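Side-chain contacts in DNA photolyase (Agrobacterium tumefaciens, PDB 4U63), which repairs cyclobutane pyrimidine dimers in ultraviolet-damaged DNA as a class III photolyase, carrying FAD and a methenyltetrahydrofolate antenna chromophore: residues L35-N40 with P225-A230; A63-L66 with Q70-W73. All coordinates share one frame; numbering follows the deposited sequence.

Contact 1 (L35-N40 with P225-A230)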
ATOM      1  N   LEU A  35       2.648  -9.538   9.072  1.00 21.45           N
ATOM      2  CA  LEU A  35       2.071  -9.629  10.415  1.00 21.51           C
ATOM      3  C   LEU A  35       0.812 -10.472  10.409  1.00 21.05           C
ATOM      4  O   LEU A  35      -0.300  -9.976  10.551  1.00 22.15           O
ATOM      5  CB  LEU A  35       1.832  -8.225  10.977  1.00 24.83           C
ATOM      6  CG  LEU A  35       3.075  -7.312  10.937  1.00 29.27           C
ATOM      7  CD1 LEU A  35       2.765  -5.971  11.591  1.00 33.74           C
ATOM      8  CD2 LEU A  35       4.275  -7.962  11.610  1.00 29.38           C
ATOM      9  N   ARG A  36       1.033 -11.768  10.247  1.00 20.95           N
ATOM     10  CA  ARG A  36      -0.020 -12.758  10.154  1.00 20.03           C
ATOM     11  C   ARG A  36       0.520 -14.108  10.621  1.00 20.88           C
ATOM     12  O   ARG A  36       1.733 -14.355  10.558  1.00 21.06           O
ATOM     13  CB  ARG A  36      -0.493 -12.871   8.709  1.00 20.41           C
ATOM     14  CG  ARG A  36       0.538 -13.464   7.752  1.00 19.61           C
ATOM     15  CD  ARG A  36       0.038 -13.539   6.312  1.00 19.62           C
ATOM     16  NE  ARG A  36       0.991 -14.274   5.483  1.00 19.75           N
ATOM     17  CZ  ARG A  36       2.075 -13.760   4.901  1.00 21.25           C
ATOM     18  NH1 ARG A  36       2.379 -12.469   5.015  1.00 23.58           N
ATOM     19  NH2 ARG A  36       2.862 -14.549   4.191  1.00 22.82           N
ATOM     20  N   LEU A  37      -0.383 -14.976  11.084  1.00 21.36           N
ATOM     21  CA  LEU A  37      -0.043 -16.372  11.387  1.00 22.28           C
ATOM     22  C   LEU A  37      -0.413 -17.334  10.251  1.00 22.19           C
ATOM     23  O   LEU A  37       0.192 -18.407  10.144  1.00 25.37           O
ATOM     24  CB  LEU A  37      -0.727 -16.827  12.679  1.00 25.50           C
ATOM     25  CG  LEU A  37      -0.570 -15.940  13.918  1.00 26.27           C
ATOM     26  CD1 LEU A  37      -1.198 -16.622  15.127  1.00 31.37           C
ATOM     27  CD2 LEU A  37       0.888 -15.602  14.191  1.00 26.39           C
ATOM     28  N   SER A  38      -1.389 -16.953   9.418  1.00 20.91           N
ATOM     29  CA  SER A  38      -1.864 -17.793   8.320  1.00 21.46           C
ATOM     30  C   SER A  38      -0.984 -17.638   7.089  1.00 22.41           C
ATOM     31  O   SER A  38      -0.406 -16.579   6.849  1.00 23.97           O
ATOM     32  CB  SER A  38      -3.311 -17.451   7.941  1.00 24.91           C
ATOM     33  OG  SER A  38      -4.194 -17.646   9.029  1.00 28.67           O
ATOM     34  N   ASP A  39      -0.907 -18.707   6.310  1.00 21.70           N
ATOM     35  CA  ASP A  39      -0.086 -18.776   5.107  1.00 22.23           C
ATOM     36  C   ASP A  39       1.279 -18.100   5.326  1.00 21.91           C
ATOM     37  O   ASP A  39       1.722 -17.268   4.538  1.00 22.14           O
ATOM     38  CB  ASP A  39      -0.837 -18.170   3.911  1.00 24.33           C
ATOM     39  CG  ASP A  39      -0.292 -18.650   2.568  1.00 28.01           C
ATOM     40  OD1 ASP A  39       0.226 -19.783   2.515  1.00 30.33           O
ATOM     41  OD2 ASP A  39      -0.394 -17.910   1.568  1.00 27.39           O
ATOM     42  N   ASN A  40       1.929 -18.483   6.424  1.00 20.80           N
ATOM     43  CA  ASN A  40       3.200 -17.894   6.829  1.00 21.70           C
ATOM     44  C   ASN A  40       4.247 -18.999   6.864  1.00 21.64           C
ATOM     45  O   ASN A  40       4.356 -19.737   7.855  1.00 22.41           O
ATOM     46  CB  ASN A  40       3.032 -17.191   8.183  1.00 22.25           C
ATOM     47  CG  ASN A  40       4.288 -16.476   8.636  1.00 21.61           C
ATOM     48  OD1 ASN A  40       5.394 -16.853   8.264  1.00 22.48           O
ATOM     49  ND2 ASN A  40       4.124 -15.442   9.449  1.00 21.91           N
ATOM     50  N   PRO A 225      -6.982  -2.847  11.619  1.00 20.63           N
ATOM     51  CA  PRO A 225      -5.696  -3.442  11.259  1.00 21.78           C
ATOM     52  C   PRO A 225      -5.460  -4.812  11.883  1.00 21.85           C
ATOM     53  O   PRO A 225      -5.916  -5.085  12.988  1.00 23.26           O
ATOM     54  CB  PRO A 225      -4.686  -2.422  11.794  1.00 20.98           C
ATOM     55  CG  PRO A 225      -5.410  -1.139  11.707  1.00 21.39           C
ATOM     56  CD  PRO A 225      -6.794  -1.497  12.177  1.00 22.11           C
ATOM     57  N   GLY A 226      -4.763  -5.657  11.132  1.00 20.35           N
ATOM     58  CA  GLY A 226      -4.382  -6.977  11.587  1.00 18.21           C
ATOM     59  C   GLY A 226      -4.972  -8.069  10.731  1.00 20.91           C
ATOM     60  O   GLY A 226      -5.792  -7.814   9.851  1.00 23.65           O
ATOM     61  N   GLU A 227      -4.555  -9.297  11.023  1.00 20.34           N
ATOM     62  CA  GLU A 227      -4.974 -10.469  10.270  1.00 23.26           C
ATOM     63  C   GLU A 227      -6.485 -10.748  10.308  1.00 22.12           C
ATOM     64  O   GLU A 227      -7.095 -11.031   9.275  1.00 23.30           O
ATOM     65  CB  GLU A 227      -4.225 -11.683  10.789  1.00 23.73           C
ATOM     66  CG  GLU A 227      -4.556 -12.935  10.024  1.00 24.47           C
ATOM     67  CD  GLU A 227      -3.614 -14.053  10.330  1.00 26.26           C
ATOM     68  OE1 GLU A 227      -3.158 -14.181  11.499  1.00 25.70           O
ATOM     69  OE2 GLU A 227      -3.328 -14.816   9.393  1.00 26.87           O
ATOM     70  N   THR A 228      -7.076 -10.696  11.492  1.00 21.81           N
ATOM     71  CA  THR A 228      -8.536 -10.886  11.620  1.00 22.02           C
ATOM     72  C   THR A 228      -9.298  -9.855  10.771  1.00 20.48           C
ATOM     73  O   THR A 228     -10.234 -10.208  10.049  1.00 25.43           O
ATOM     74  CB  THR A 228      -8.983 -10.819  13.082  1.00 25.88           C
ATOM     75  OG1 THR A 228      -8.370 -11.896  13.803  1.00 27.00           O
ATOM     76  CG2 THR A 228     -10.511 -10.928  13.206  1.00 28.23           C
ATOM     77  N   GLY A 229      -8.891  -8.596  10.851  1.00 19.79           N
ATOM     78  CA  GLY A 229      -9.477  -7.546  10.006  1.00 19.97           C
ATOM     79  C   GLY A 229      -9.303  -7.807   8.523  1.00 19.78           C
ATOM     80  O   GLY A 229     -10.229  -7.583   7.740  1.00 22.75           O
ATOM     81  N   ALA A 230      -8.115  -8.289   8.133  1.00 18.78           N
ATOM     82  CA  ALA A 230      -7.850  -8.620   6.735  1.00 19.57           C
ATOM     83  C   ALA A 230      -8.792  -9.694   6.218  1.00 18.49           C
ATOM     84  O   ALA A 230      -9.371  -9.550   5.140  1.00 19.61           O
ATOM     85  CB  ALA A 230      -6.395  -9.057   6.536  1.00 18.52           C
TER

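Contact 2 (A63-L66 with Q70-W73)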
ATOM      1  N   ALA A  63      13.913   0.448   7.406  1.00 41.67           N
ATOM      2  CA  ALA A  63      12.626  -0.171   7.064  1.00 34.49           C
ATOM      3  C   ALA A  63      11.555   0.080   8.119  1.00 38.64           C
ATOM      4  O   ALA A  63      11.858   0.500   9.236  1.00 45.98           O
ATOM      5  CB  ALA A  63      12.814  -1.662   6.870  1.00 35.83           C
ATOM      6  N   GLY A  64      10.303  -0.193   7.753  1.00 33.84           N
ATOM      7  CA  GLY A  64       9.156   0.014   8.649  1.00 32.28           C
ATOM      8  C   GLY A  64       8.062   0.834   7.985  1.00 34.17           C
ATOM      9  O   GLY A  64       8.007   0.897   6.747  1.00 33.29           O
ATOM     10  N   PRO A  65       7.180   1.473   8.800  1.00 28.87           N
ATOM     11  CA  PRO A  65       6.085   2.264   8.212  1.00 29.06           C
ATOM     12  C   PRO A  65       6.597   3.399   7.365  1.00 31.27           C
ATOM     13  O   PRO A  65       7.545   4.082   7.759  1.00 33.30           O
ATOM     14  CB  PRO A  65       5.354   2.849   9.426  1.00 33.16           C
ATOM     15  CG  PRO A  65       5.790   2.065  10.582  1.00 31.60           C
ATOM     16  CD  PRO A  65       7.155   1.533  10.276  1.00 29.41           C
ATOM     17  N   LEU A  66       5.963   3.609   6.218  1.00 32.10           N
ATOM     18  CA  LEU A  66       6.399   4.636   5.292  1.00 33.63           C
ATOM     19  C   LEU A  66       6.004   6.050   5.747  1.00 34.56           C
ATOM     20  O   LEU A  66       6.511   7.029   5.195  1.00 36.65           O
ATOM     21  CB  LEU A  66       5.869   4.347   3.877  1.00 33.30           C
ATOM     22  CG  LEU A  66       6.250   3.014   3.192  1.00 34.48           C
ATOM     23  CD1 LEU A  66       6.184   3.168   1.666  1.00 29.99           C
ATOM     24  CD2 LEU A  66       7.625   2.499   3.598  1.00 38.21           C
ATOM     25  N   GLN A  70       0.632   5.032   8.334  1.00 20.98           N
ATOM     26  CA  GLN A  70       1.077   3.651   8.454  1.00 22.34           C
ATOM     27  C   GLN A  70       1.609   3.317   9.862  1.00 23.06           C
ATOM     28  O   GLN A  70       1.595   2.153  10.272  1.00 25.27           O
ATOM     29  CB  GLN A  70       2.108   3.340   7.378  1.00 24.26           C
ATOM     30  CG  GLN A  70       2.130   1.884   6.994  1.00 26.82           C
ATOM     31  CD  GLN A  70       2.725   1.682   5.621  1.00 27.78           C
ATOM     32  OE1 GLN A  70       3.929   1.818   5.443  1.00 29.84           O
ATOM     33  NE2 GLN A  70       1.883   1.370   4.640  1.00 22.25           N
ATOM     34  N   GLU A  71       2.080   4.330  10.592  1.00 21.75           N
ATOM     35  CA  GLU A  71       2.448   4.149  12.005  1.00 22.44           C
ATOM     36  C   GLU A  71       1.207   3.854  12.854  1.00 23.36           C
ATOM     37  O   GLU A  71       1.246   2.995  13.735  1.00 24.23           O
ATOM     38  CB  GLU A  71       3.189   5.372  12.542  1.00 22.86           C
ATOM     39  CG  GLU A  71       4.606   5.493  12.010  1.00 24.62           C
ATOM     40  CD  GLU A  71       5.320   6.733  12.492  1.00 30.30           C
ATOM     41  OE1 GLU A  71       4.660   7.711  12.886  1.00 34.33           O
ATOM     42  OE2 GLU A  71       6.560   6.736  12.471  1.00 35.46           O
ATOM     43  N   TRP A  72       0.110   4.562  12.581  1.00 22.27           N
ATOM     44  CA  TRP A  72      -1.174   4.239  13.203  1.00 22.00           C
ATOM     45  C   TRP A  72      -1.532   2.791  12.906  1.00 21.37           C
ATOM     46  O   TRP A  72      -1.909   2.046  13.812  1.00 23.29           O
ATOM     47  CB  TRP A  72      -2.279   5.166  12.698  1.00 22.42           C
ATOM     48  CG  TRP A  72      -3.634   4.875  13.240  1.00 22.17           C
ATOM     49  CD1 TRP A  72      -4.201   5.435  14.337  1.00 24.59           C
ATOM     50  CD2 TRP A  72      -4.605   3.963  12.703  1.00 22.82           C
ATOM     51  NE1 TRP A  72      -5.459   4.930  14.525  1.00 24.61           N
ATOM     52  CE2 TRP A  72      -5.738   4.025  13.538  1.00 21.89           C
ATOM     53  CE3 TRP A  72      -4.627   3.101  11.600  1.00 22.31           C
ATOM     54  CZ2 TRP A  72      -6.884   3.257  13.310  1.00 22.22           C
ATOM     55  CZ3 TRP A  72      -5.771   2.331  11.370  1.00 22.24           C
ATOM     56  CH2 TRP A  72      -6.883   2.418  12.223  1.00 22.19           C
ATOM     57  N   TRP A  73      -1.401   2.405  11.639  1.00 20.68           N
ATOM     58  CA  TRP A  73      -1.682   1.038  11.211  1.00 20.43           C
ATOM     59  C   TRP A  73      -0.801   0.030  11.960  1.00 20.15           C
ATOM     60  O   TRP A  73      -1.294  -0.981  12.492  1.00 22.08           O
ATOM     61  CB  TRP A  73      -1.495   0.878   9.694  1.00 20.18           C
ATOM     62  CG  TRP A  73      -2.060  -0.412   9.221  1.00 20.65           C
ATOM     63  CD1 TRP A  73      -1.457  -1.634   9.267  1.00 21.36           C
ATOM     64  CD2 TRP A  73      -3.367  -0.629   8.679  1.00 20.84           C
ATOM     65  NE1 TRP A  73      -2.300  -2.597   8.773  1.00 21.02           N
ATOM     66  CE2 TRP A  73      -3.479  -2.009   8.402  1.00 20.87           C
ATOM     67  CE3 TRP A  73      -4.455   0.212   8.388  1.00 18.00           C
ATOM     68  CZ2 TRP A  73      -4.634  -2.574   7.848  1.00 21.36           C
ATOM     69  CZ3 TRP A  73      -5.599  -0.355   7.831  1.00 20.81           C
ATOM     70  CH2 TRP A  73      -5.678  -1.735   7.575  1.00 20.92           C
TER
HETATM   71  O   HOH W   1       6.772   7.077   9.395  1.00 45.01           O

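Contact 1 (L35-N40 with P225-A230)
The carboxylate of Glu-227 reaches across to two successive backbone N-H groups, those of Leu-37 and Ser-38, and takes one on each oxygen. Leu-37 N gives a nearly straight bond to OE1 of Glu-227 (2.9 Å, 176° at the hydrogen), meeting that oxygen from above the carboxylate plane. Glu-227 OE2 receives Ser-38 N on its syn lone pair, the side of the other oxygen, at 2.9 Å, in a more bent bond (152°). The hydroxyl OG of Ser-38 also comes within 3.0 Å of Glu-227 OE2, while CB of Arg-36 touches the same oxygen at 3.5 Å. Glu-227 spans the gap because its chain is extended, with CG anti to the backbone N (chi1 -178°).

Behind this first shell, the loop is braced by its own side chains. Arg-36 runs away from the glutamate and grips the carbonyl oxygen of Asp-39 side-on, through NE at 3.2 Å and NH2 at 3.0 Å, both nitrogens on one face of that carbonyl; its NH1 goes to Gly-267 O. Asn-40 ND2 donates to Arg-36 O at 2.9 Å, and its OD1 caps the following helix at Leu-43 N. Glu-227 itself is the first residue after the N-cap Gly-226 of helix 227-238.

The loop following the first strand of the alpha/beta domain is thus joined to the start of a distant helix. Two N-H donors on one carboxylate hold its rotation and, together with the nearby helix N-terminus, would be expected to stabilise its negative charge.

Contact 2 (A63-L66 with Q70-W73)
Leu-66 N donates to the side-chain oxygen of Gln-70, and this is the direct hydrogen bond between the two segments. It is short and straight, with N of Leu-66 2.8 Å from OE1 of Gln-70 and 170° at the hydrogen, though the donor is tilted 27° from the carbonyl plane. Gln-70 leaves its backbone roughly opposite N (chi1 -152°) and stays extended beyond CG, which carries its amide oxygen alongside Leu-66, the two side chains pointing the same way. The same oxygen also lies against the Leu-66 side chain, OE1 of Gln-70 being 3.4 Å from CG of Leu-66. The other end of the amide is also taken: NE2 of Gln-70 bonds to the carbonyl oxygens of Val-392 and Ala-394.

Nonpolar contact comes mainly from the ring of Pro-65. Its CB lies 3.9 Å from CB of Gln-70 and 3.8 Å from CG of Glu-71, where the proline and the glutamate chain cross at about a right angle.

One water makes a loose bridge, weakly bonded to Pro-65 O and to OE2 of Glu-71.

The contact folds the loop back on the first turn of helix 68-87, close to both cofactors: the side chain of Leu-66 is about 6 Å from FAD, that of Glu-71 about 7 Å from the methenyltetrahydrofolate. With its oxygen and nitrogen both engaged, the Gln-70 amide has a defined flip, and ties this loop to the 392-394 backbone within the FAD-binding region.

From the N terminus, the chain leaves strand 27-31 and enters the 35-40 loop ahead of helix 41-49. After strand 53-59 it reaches 63-66, where contact 2 closes a short loop, with three residues between its segments, at the start of helix 68-87. Much later, contact 1 closes a loop of 184 intervening residues, with contact 2 nested inside, and ties the 35-40 loop to the N-terminal end of helix 227-238. Their centres are about 16 Å apart, yet Pro-225 CG packs on Trp-72 CZ3 at 3.5 Å and Pro-225 CB on Trp-73 CE2 at 3.6 Å. Helix 68-87 also meets Leu-35 and Leu-37, so this one helix touches both segments of contact 1.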